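Local coordinates for protein RNA-dependent RNA Polymerase (Bombyx mori cytoplasmic polyhedrosis virus, PDB 6TZ0) that synthesises RNA on an RNA template as the viral polymerase, producing plus-strand transcripts by conservative transcription and minus strands during genome replication, at residues K139-D144 with M757-A762; K302-E305 with F311-Y314; K323-V328 with V727-F732. All blocks are in the same frame, centred on the assembly; numbering follows the deposited sequence.

Contact 1 (K139-D144 with M757-A762); sequences KSRFAD and MMELNA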
loop_
_atom_site.group_PDB
_atom_site.type_symbol
_atom_site.label_atom_id
_atom_site.label_comp_id
_atom_site.label_asym_id
_atom_site.label_seq_id
_atom_site.Cartn_x
_atom_site.Cartn_y
_atom_site.Cartn_z
ATOM N N LYS A 139 12.351 -16.331 12.486
ATOM C CA LYS A 139 12.159 -14.885 12.368
ATOM C C LYS A 139 13.134 -14.239 13.339
ATOM O O LYS A 139 12.766 -13.921 14.468
ATOM C CB LYS A 139 10.729 -14.495 12.700
ATOM C CG LYS A 139 9.702 -14.940 11.719
ATOM C CD LYS A 139 8.348 -14.545 12.207
ATOM C CE LYS A 139 7.310 -14.998 11.230
ATOM N NZ LYS A 139 7.419 -14.232 9.957
ATOM N N SER A 140 14.360 -14.021 12.901
ATOM C CA SER A 140 15.377 -13.460 13.770
ATOM C C SER A 140 15.944 -12.204 13.136
ATOM O O SER A 140 16.166 -12.153 11.924
ATOM C CB SER A 140 16.478 -14.469 14.042
ATOM O OG SER A 140 17.182 -14.775 12.858
ATOM N N ARG A 141 16.173 -11.191 13.962
ATOM C CA ARG A 141 16.570 -9.900 13.429
ATOM C C ARG A 141 18.077 -9.766 13.255
ATOM O O ARG A 141 18.530 -9.216 12.247
ATOM C CB ARG A 141 16.031 -8.782 14.323
ATOM C CG ARG A 141 16.240 -7.393 13.745
ATOM C CD ARG A 141 15.593 -6.330 14.589
ATOM N NE ARG A 141 14.140 -6.384 14.545
ATOM C CZ ARG A 141 13.396 -5.751 13.647
ATOM N NH1 ARG A 141 13.961 -5.000 12.716
ATOM N NH2 ARG A 141 12.081 -5.859 13.690
ATOM N N PHE A 142 18.874 -10.273 14.190
ATOM C CA PHE A 142 20.296 -9.961 14.177
ATOM C C PHE A 142 21.187 -11.176 13.975
ATOM O O PHE A 142 22.152 -11.107 13.207
ATOM C CB PHE A 142 20.682 -9.243 15.472
ATOM C CG PHE A 142 19.996 -7.930 15.652
ATOM C CD1 PHE A 142 20.315 -6.854 14.845
ATOM C CD2 PHE A 142 19.053 -7.758 16.645
ATOM C CE1 PHE A 142 19.695 -5.638 15.012
ATOM C CE2 PHE A 142 18.435 -6.542 16.818
ATOM C CZ PHE A 142 18.759 -5.482 16.002
ATOM N N ALA A 143 20.899 -12.285 14.640
ATOM C CA ALA A 143 21.773 -13.446 14.604
ATOM C C ALA A 143 20.893 -14.681 14.711
ATOM O O ALA A 143 19.691 -14.621 14.440
ATOM C CB ALA A 143 22.827 -13.367 15.720
ATOM N N ASP A 144 21.489 -15.807 15.085
ATOM C CA ASP A 144 20.701 -16.981 15.407
ATOM C C ASP A 144 19.885 -16.737 16.673
ATOM O O ASP A 144 20.168 -15.837 17.464
ATOM C CB ASP A 144 21.603 -18.200 15.581
ATOM C CG ASP A 144 22.247 -18.631 14.278
ATOM O OD1 ASP A 144 21.643 -18.401 13.209
ATOM O OD2 ASP A 144 23.357 -19.205 14.319
ATOM N N MET A 757 23.663 -1.966 13.445
ATOM C CA MET A 757 23.680 -1.089 14.607
ATOM C C MET A 757 22.788 0.123 14.413
ATOM O O MET A 757 22.201 0.606 15.384
ATOM C CB MET A 757 25.101 -0.645 14.928
ATOM C CG MET A 757 25.930 -1.714 15.572
ATOM S SD MET A 757 25.157 -2.273 17.096
ATOM C CE MET A 757 25.363 -0.830 18.128
ATOM N N MET A 758 22.656 0.613 13.178
ATOM C CA MET A 758 21.749 1.728 12.932
ATOM C C MET A 758 20.297 1.307 13.126
ATOM O O MET A 758 19.496 2.062 13.692
ATOM C CB MET A 758 21.967 2.290 11.529
ATOM C CG MET A 758 21.219 3.589 11.273
ATOM S SD MET A 758 21.457 4.300 9.635
ATOM C CE MET A 758 20.398 3.251 8.649
ATOM N N GLU A 759 19.956 0.088 12.703
ATOM C CA GLU A 759 18.614 -0.444 12.925
ATOM C C GLU A 759 18.340 -0.669 14.406
ATOM O O GLU A 759 17.241 -0.366 14.895
ATOM C CB GLU A 759 18.447 -1.744 12.144
ATOM C CG GLU A 759 17.088 -2.389 12.270
ATOM C CD GLU A 759 16.971 -3.655 11.447
ATOM O OE1 GLU A 759 17.961 -4.034 10.787
ATOM O OE2 GLU A 759 15.888 -4.275 11.460
ATOM N N LEU A 760 19.332 -1.186 15.135
ATOM C CA LEU A 760 19.170 -1.401 16.568
ATOM C C LEU A 760 19.015 -0.079 17.310
ATOM O O LEU A 760 18.172 0.031 18.206
ATOM C CB LEU A 760 20.351 -2.217 17.105
ATOM C CG LEU A 760 20.386 -2.829 18.513
ATOM C CD1 LEU A 760 20.926 -1.882 19.569
ATOM C CD2 LEU A 760 19.003 -3.310 18.918
ATOM N N ASN A 761 19.786 0.942 16.926
ATOM C CA ASN A 761 19.669 2.251 17.559
ATOM C C ASN A 761 18.334 2.910 17.245
ATOM O O ASN A 761 17.755 3.575 18.109
ATOM C CB ASN A 761 20.818 3.157 17.125
ATOM C CG ASN A 761 22.124 2.785 17.778
ATOM O OD1 ASN A 761 22.164 2.453 18.960
ATOM N ND2 ASN A 761 23.206 2.859 17.022
ATOM N N ALA A 762 17.816 2.719 16.030
ATOM C CA ALA A 762 16.507 3.274 15.699
ATOM C C ALA A 762 15.393 2.591 16.486
ATOM O O ALA A 762 14.461 3.255 16.948
ATOM C CB ALA A 762 16.248 3.163 14.200
#
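Glu759 and Leu760, neighbours on helix 754-766, meet Arg141 and Phe142 of a loop between helices 121-134 and 145-160. This is a loop-on-helix contact, tying the N-terminal region of the polymerase to a helix more than 600 residues later in the chain. Along 757-762, Glu759 is the first to reach across: its chain is extended (chi1 -179°, chi2 179°), which carries OE2 to the guanidinium of Arg141. OE2 lies at the guanidinium edge, near its plane, yet the two flat groups stand almost perpendicular, 88° apart, so this is a one-oxygen salt bridge through NH1 and not a two-pronged, coplanar pairing. The modelled separation of NH1 and OE2 is implausibly short and its exact value doubtful. Arg744 forms a second salt bridge to the same OE2, which would concentrate positive charge round this carboxylate. Leu760 supplies the apolar half of the contact. Its CD2 lies 3.6 Å from Phe142 CZ, the leucine side chain lying crosswise to the phenyl group. One residue on, Asn761 turns to Gly843, whose carbonyl accepts a hydrogen bond from ND2. On the loop side, Glu148 accepts a hydrogen bond from the backbone N of Phe142, and the Phe142 side chain lies about 8 Å from that of Arg147, which binds ATP in another structure of this protein; no ATP is bound to this chain here. The phenyl group is also covered from within its own loop: Arg141 CG stands 3.8 Å above the plane of the Phe142 ring, over its centre.

Contact 2 (K302-E305 with F311-Y314); sequences KRAE and FNEY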
loop_
_atom_site.group_PDB
_atom_site.type_symbol
_atom_site.label_atom_id
_atom_site.label_comp_id
_atom_site.label_asym_id
_atom_site.label_seq_id
_atom_site.Cartn_x
_atom_site.Cartn_y
_atom_site.Cartn_z
ATOM N N LYS A 302 -17.667 -12.121 29.904
ATOM C CA LYS A 302 -16.829 -12.665 28.847
ATOM C C LYS A 302 -15.402 -12.886 29.328
ATOM O O LYS A 302 -14.743 -13.843 28.903
ATOM C CB LYS A 302 -16.862 -11.712 27.660
ATOM C CG LYS A 302 -16.337 -12.260 26.370
ATOM C CD LYS A 302 -16.411 -11.198 25.285
ATOM C CE LYS A 302 -17.691 -11.299 24.475
ATOM N NZ LYS A 302 -18.866 -10.703 25.172
ATOM N N ARG A 303 -14.931 -12.039 30.243
ATOM C CA ARG A 303 -13.599 -12.187 30.806
ATOM C C ARG A 303 -13.520 -13.402 31.711
ATOM O O ARG A 303 -12.510 -14.115 31.717
ATOM C CB ARG A 303 -13.247 -10.920 31.577
ATOM C CG ARG A 303 -11.835 -10.850 32.065
ATOM C CD ARG A 303 -11.569 -9.589 32.866
ATOM N NE ARG A 303 -11.800 -8.381 32.087
ATOM C CZ ARG A 303 -12.723 -7.477 32.387
ATOM N NH1 ARG A 303 -13.484 -7.645 33.454
ATOM N NH2 ARG A 303 -12.883 -6.405 31.629
ATOM N N ALA A 304 -14.576 -13.652 32.485
ATOM C CA ALA A 304 -14.577 -14.809 33.368
ATOM C C ALA A 304 -14.708 -16.110 32.591
ATOM O O ALA A 304 -14.131 -17.124 32.995
ATOM C CB ALA A 304 -15.699 -14.694 34.394
ATOM N N GLU A 305 -15.448 -16.113 31.480
ATOM C CA GLU A 305 -15.596 -17.366 30.747
ATOM C C GLU A 305 -14.497 -17.616 29.719
ATOM O O GLU A 305 -14.301 -18.767 29.322
ATOM C CB GLU A 305 -16.962 -17.432 30.056
ATOM C CG GLU A 305 -17.169 -16.404 28.975
ATOM C CD GLU A 305 -18.551 -16.467 28.357
ATOM O OE1 GLU A 305 -19.342 -17.348 28.756
ATOM O OE2 GLU A 305 -18.852 -15.622 27.486
ATOM N N PHE A 311 -4.434 -15.302 34.873
ATOM C CA PHE A 311 -4.413 -13.988 34.248
ATOM C C PHE A 311 -5.676 -13.201 34.576
ATOM O O PHE A 311 -5.622 -11.981 34.774
ATOM C CB PHE A 311 -4.222 -14.165 32.742
ATOM C CG PHE A 311 -4.150 -12.886 31.981
ATOM C CD1 PHE A 311 -3.100 -12.011 32.182
ATOM C CD2 PHE A 311 -5.092 -12.591 31.013
ATOM C CE1 PHE A 311 -3.023 -10.838 31.476
ATOM C CE2 PHE A 311 -5.011 -11.424 30.297
ATOM C CZ PHE A 311 -3.977 -10.544 30.532
ATOM N N ASN A 312 -6.817 -13.889 34.675
ATOM C CA ASN A 312 -8.052 -13.244 35.111
ATOM C C ASN A 312 -7.943 -12.767 36.557
ATOM O O ASN A 312 -8.452 -11.693 36.911
ATOM C CB ASN A 312 -9.219 -14.219 34.960
ATOM C CG ASN A 312 -10.564 -13.542 35.066
ATOM O OD1 ASN A 312 -10.659 -12.320 35.124
ATOM N ND2 ASN A 312 -11.617 -14.340 35.117
ATOM N N GLU A 313 -7.264 -13.540 37.402
ATOM C CA GLU A 313 -7.095 -13.140 38.791
ATOM C C GLU A 313 -6.127 -11.970 38.902
ATOM O O GLU A 313 -6.296 -11.096 39.762
ATOM C CB GLU A 313 -6.625 -14.339 39.611
ATOM C CG GLU A 313 -6.593 -14.125 41.113
ATOM C CD GLU A 313 -6.280 -15.403 41.877
ATOM O OE1 GLU A 313 -6.052 -16.447 41.229
ATOM O OE2 GLU A 313 -6.274 -15.368 43.125
ATOM N N TYR A 314 -5.134 -11.911 38.006
ATOM C CA TYR A 314 -4.263 -10.740 37.934
ATOM C C TYR A 314 -5.031 -9.494 37.500
ATOM O O TYR A 314 -4.783 -8.397 38.011
ATOM C CB TYR A 314 -3.102 -11.001 36.979
ATOM C CG TYR A 314 -2.127 -9.851 36.881
ATOM C CD1 TYR A 314 -1.219 -9.598 37.896
ATOM C CD2 TYR A 314 -2.118 -9.020 35.772
ATOM C CE1 TYR A 314 -0.331 -8.554 37.812
ATOM C CE2 TYR A 314 -1.238 -7.969 35.680
ATOM C CZ TYR A 314 -0.346 -7.743 36.702
ATOM O OH TYR A 314 0.539 -6.697 36.615
#
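The amide of Asn312, on helix 309-320, lies against Arg303 and Ala304 of helix 295-306. Two successive helices joined by a very short connection are packed here, and Asn312 alone of 311-314 touches the partner segment. With CG anti to the backbone N (chi1 -166°), Asn312 holds its amide out across the gap, and the two ends of that amide meet different parts of the partner helix. The oxygen end faces the aliphatic part of Arg303: OD1 is 3.6 Å from Arg303 CG and 3.7 Å from Arg303 CD. The nitrogen end lies against the backbone, with Asn312 ND2 3.5 Å from both Arg303 O and Ala304 CA. No hydrogen bond is formed by either end across this contact, where the amide makes van der Waals contacts only. Ala304 adds little with its side chain, its CB coming no closer than 4.2 Å to Asn312 ND2.

The arginine chain runs roughly perpendicular to the asparagine side chain. It begins extended, then bends at chi3 (-60°), which takes the charged group past the amide: the nearest guanidinium atom to Asn312 OD1 is Arg303 NE, and the two planes are inclined by 54°. Arg303 thus presents methylene carbons, not N-H groups, to its partner, while its side chain also packs on Ile252 and Trp256.

Helix 325-339 packs on another side of helix 309-320, with Phe311 touching Met338 and Thr339 and Tyr314 touching Tyr331 and Ala334. Helix 224-237 also touches it, through a ring stack of His233 on Phe311 and a hydrogen bond between Glu226 and the Tyr314 hydroxyl.

Contact 3 (K323-V328 with V727-F732); sequences KTQNDV and VVNGTF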
loop_
_atom_site.group_PDB
_atom_site.type_symbol
_atom_site.label_atom_id
_atom_site.label_comp_id
_atom_site.label_asym_id
_atom_site.label_seq_id
_atom_site.Cartn_x
_atom_site.Cartn_y
_atom_site.Cartn_z
ATOM N N LYS A 323 -5.087 2.810 42.787
ATOM C CA LYS A 323 -5.550 3.999 43.484
ATOM C C LYS A 323 -5.284 5.293 42.738
ATOM O O LYS A 323 -6.008 6.265 42.950
ATOM C CB LYS A 323 -4.905 4.103 44.873
ATOM C CG LYS A 323 -5.516 3.195 45.921
ATOM C CD LYS A 323 -4.807 1.861 46.003
ATOM C CE LYS A 323 -5.357 1.027 47.140
ATOM N NZ LYS A 323 -6.782 0.665 46.886
ATOM N N THR A 324 -4.265 5.342 41.896
ATOM C CA THR A 324 -3.970 6.502 41.074
ATOM C C THR A 324 -4.192 6.146 39.612
ATOM O O THR A 324 -4.525 5.012 39.269
ATOM C CB THR A 324 -2.539 6.983 41.318
ATOM O OG1 THR A 324 -1.616 5.954 40.949
ATOM C CG2 THR A 324 -2.337 7.319 42.777
ATOM N N GLN A 325 -4.019 7.138 38.742
ATOM C CA GLN A 325 -4.030 6.864 37.311
ATOM C C GLN A 325 -2.764 6.130 36.889
ATOM O O GLN A 325 -2.793 5.319 35.952
ATOM C CB GLN A 325 -4.180 8.173 36.539
ATOM C CG GLN A 325 -4.345 8.024 35.042
ATOM C CD GLN A 325 -4.372 9.354 34.344
ATOM O OE1 GLN A 325 -4.253 10.389 34.981
ATOM N NE2 GLN A 325 -4.483 9.336 33.033
ATOM N N ASN A 326 -1.654 6.380 37.590
ATOM C CA ASN A 326 -0.403 5.714 37.259
ATOM C C ASN A 326 -0.453 4.236 37.601
ATOM O O ASN A 326 0.235 3.435 36.962
ATOM C CB ASN A 326 0.765 6.378 37.979
ATOM C CG ASN A 326 0.941 7.816 37.579
ATOM O OD1 ASN A 326 0.589 8.202 36.470
ATOM N ND2 ASN A 326 1.527 8.612 38.460
ATOM N N ASP A 327 -1.280 3.858 38.576
ATOM C CA ASP A 327 -1.462 2.448 38.897
ATOM C C ASP A 327 -2.117 1.705 37.744
ATOM O O ASP A 327 -1.672 0.616 37.354
ATOM C CB ASP A 327 -2.297 2.304 40.164
ATOM C CG ASP A 327 -1.570 2.780 41.388
ATOM O OD1 ASP A 327 -0.327 2.836 41.349
ATOM O OD2 ASP A 327 -2.232 3.062 42.405
ATOM N N VAL A 328 -3.161 2.302 37.169
ATOM C CA VAL A 328 -3.852 1.712 36.035
ATOM C C VAL A 328 -2.942 1.686 34.818
ATOM O O VAL A 328 -2.952 0.717 34.052
ATOM C CB VAL A 328 -5.155 2.483 35.764
ATOM C CG1 VAL A 328 -5.951 1.841 34.640
ATOM C CG2 VAL A 328 -5.967 2.569 37.023
ATOM N N VAL A 727 -4.019 8.191 24.478
ATOM C CA VAL A 727 -3.940 9.341 25.368
ATOM C C VAL A 727 -5.031 9.193 26.416
ATOM O O VAL A 727 -6.196 8.971 26.076
ATOM C CB VAL A 727 -4.081 10.670 24.605
ATOM C CG1 VAL A 727 -4.124 11.838 25.568
ATOM C CG2 VAL A 727 -2.936 10.840 23.624
ATOM N N VAL A 728 -4.646 9.273 27.688
ATOM C CA VAL A 728 -5.568 9.165 28.817
ATOM C C VAL A 728 -5.302 10.362 29.721
ATOM O O VAL A 728 -4.313 10.369 30.456
ATOM C CB VAL A 728 -5.400 7.854 29.595
ATOM C CG1 VAL A 728 -6.372 7.797 30.732
ATOM C CG2 VAL A 728 -5.590 6.650 28.702
ATOM N N ASN A 729 -6.184 11.364 29.675
ATOM C CA ASN A 729 -6.190 12.534 30.567
ATOM C C ASN A 729 -4.901 13.353 30.485
ATOM O O ASN A 729 -4.253 13.636 31.489
ATOM C CB ASN A 729 -6.481 12.130 32.014
ATOM C CG ASN A 729 -7.925 11.825 32.244
ATOM O OD1 ASN A 729 -8.796 12.539 31.767
ATOM N ND2 ASN A 729 -8.195 10.769 32.997
ATOM N N GLY A 730 -4.553 13.759 29.270
ATOM C CA GLY A 730 -3.363 14.564 29.080
ATOM C C GLY A 730 -2.068 13.801 29.209
ATOM O O GLY A 730 -1.021 14.406 29.435
ATOM N N THR A 731 -2.110 12.485 29.037
ATOM C CA THR A 731 -0.989 11.599 29.316
ATOM C C THR A 731 -0.892 10.535 28.234
ATOM O O THR A 731 -1.885 9.876 27.920
ATOM C CB THR A 731 -1.161 10.962 30.701
ATOM O OG1 THR A 731 -0.898 11.929 31.726
ATOM C CG2 THR A 731 -0.309 9.736 30.876
ATOM N N PHE A 732 0.303 10.372 27.674
ATOM C CA PHE A 732 0.563 9.410 26.609
ATOM C C PHE A 732 0.958 8.061 27.197
ATOM O O PHE A 732 2.006 7.945 27.836
ATOM C CB PHE A 732 1.661 9.952 25.697
ATOM C CG PHE A 732 2.133 8.984 24.662
ATOM C CD1 PHE A 732 1.291 8.571 23.647
ATOM C CD2 PHE A 732 3.443 8.531 24.670
ATOM C CE1 PHE A 732 1.728 7.693 22.688
ATOM C CE2 PHE A 732 3.885 7.654 23.710
ATOM C CZ PHE A 732 3.027 7.238 22.719
#
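Gln325, in the first turn of helix 325-339, reaches the tight turn 728-731 with the end of its side chain. The polar link is a single weak hydrogen bond from Gln325 NE2 to Val728 O, 2.8 Å long but bent to 126° at the hydrogen. An extended chain (chi1 -174°, chi2 -175°) brings the buried amide this far, and Ser1043 offers a weak hydrogen bond to its OE1.

Gln325 NE2 also makes van der Waals contacts, 3.4 Å from Val728 CG1 and 3.6 Å from Asn729 CB. The side chains of Gln325 and Val728 lie alongside each other, running in opposite senses, whereas the amides of Gln325 and Asn729 are nearly perpendicular.

Hydrogen bonds within each segment shape the two partners. Thr324 and Asp327 form a capping box: Thr324 OG1 accepts from Asp327 N, and Asp327 OD2 accepts from Thr324 N and also from Lys323 N. In the turn, Val728 N bonds to Thr731 O at 2.8 Å, and Asn729 and Gly730 both have positive phi, as in a type I' turn.

The contact lies between the start of helix 325-339 and the loop joining strands 725-727 and 732-733. Leu261 of helix 257-264 touches both Gln325 and Val728, and Val269 of strand 266-272 touches both Gln325 and Asn729.

In the fold
Contact 3 is wholly buried, whereas contacts 1 and 2 are partly buried; contact 1 is nevertheless the most central, its centre 13 Å from that of the chain, against 26 Å for contact 3 and 33 Å for contact 2. Contacts 1 and 3 bridge residues hundreds of positions apart, while contact 2 joins consecutive helices. No helix or strand is shared, but helices 309-320 (contact 2) and 325-339 (contact 3) are consecutive and pack together, although the nearest atoms of the two contacts are about 8 Å apart. The chemistry differs as well: a salt bridge and apolar pair near ATP-binding residues, unbonded amide packing at the periphery, and a weak amide-to-backbone bond in the buried contact 3.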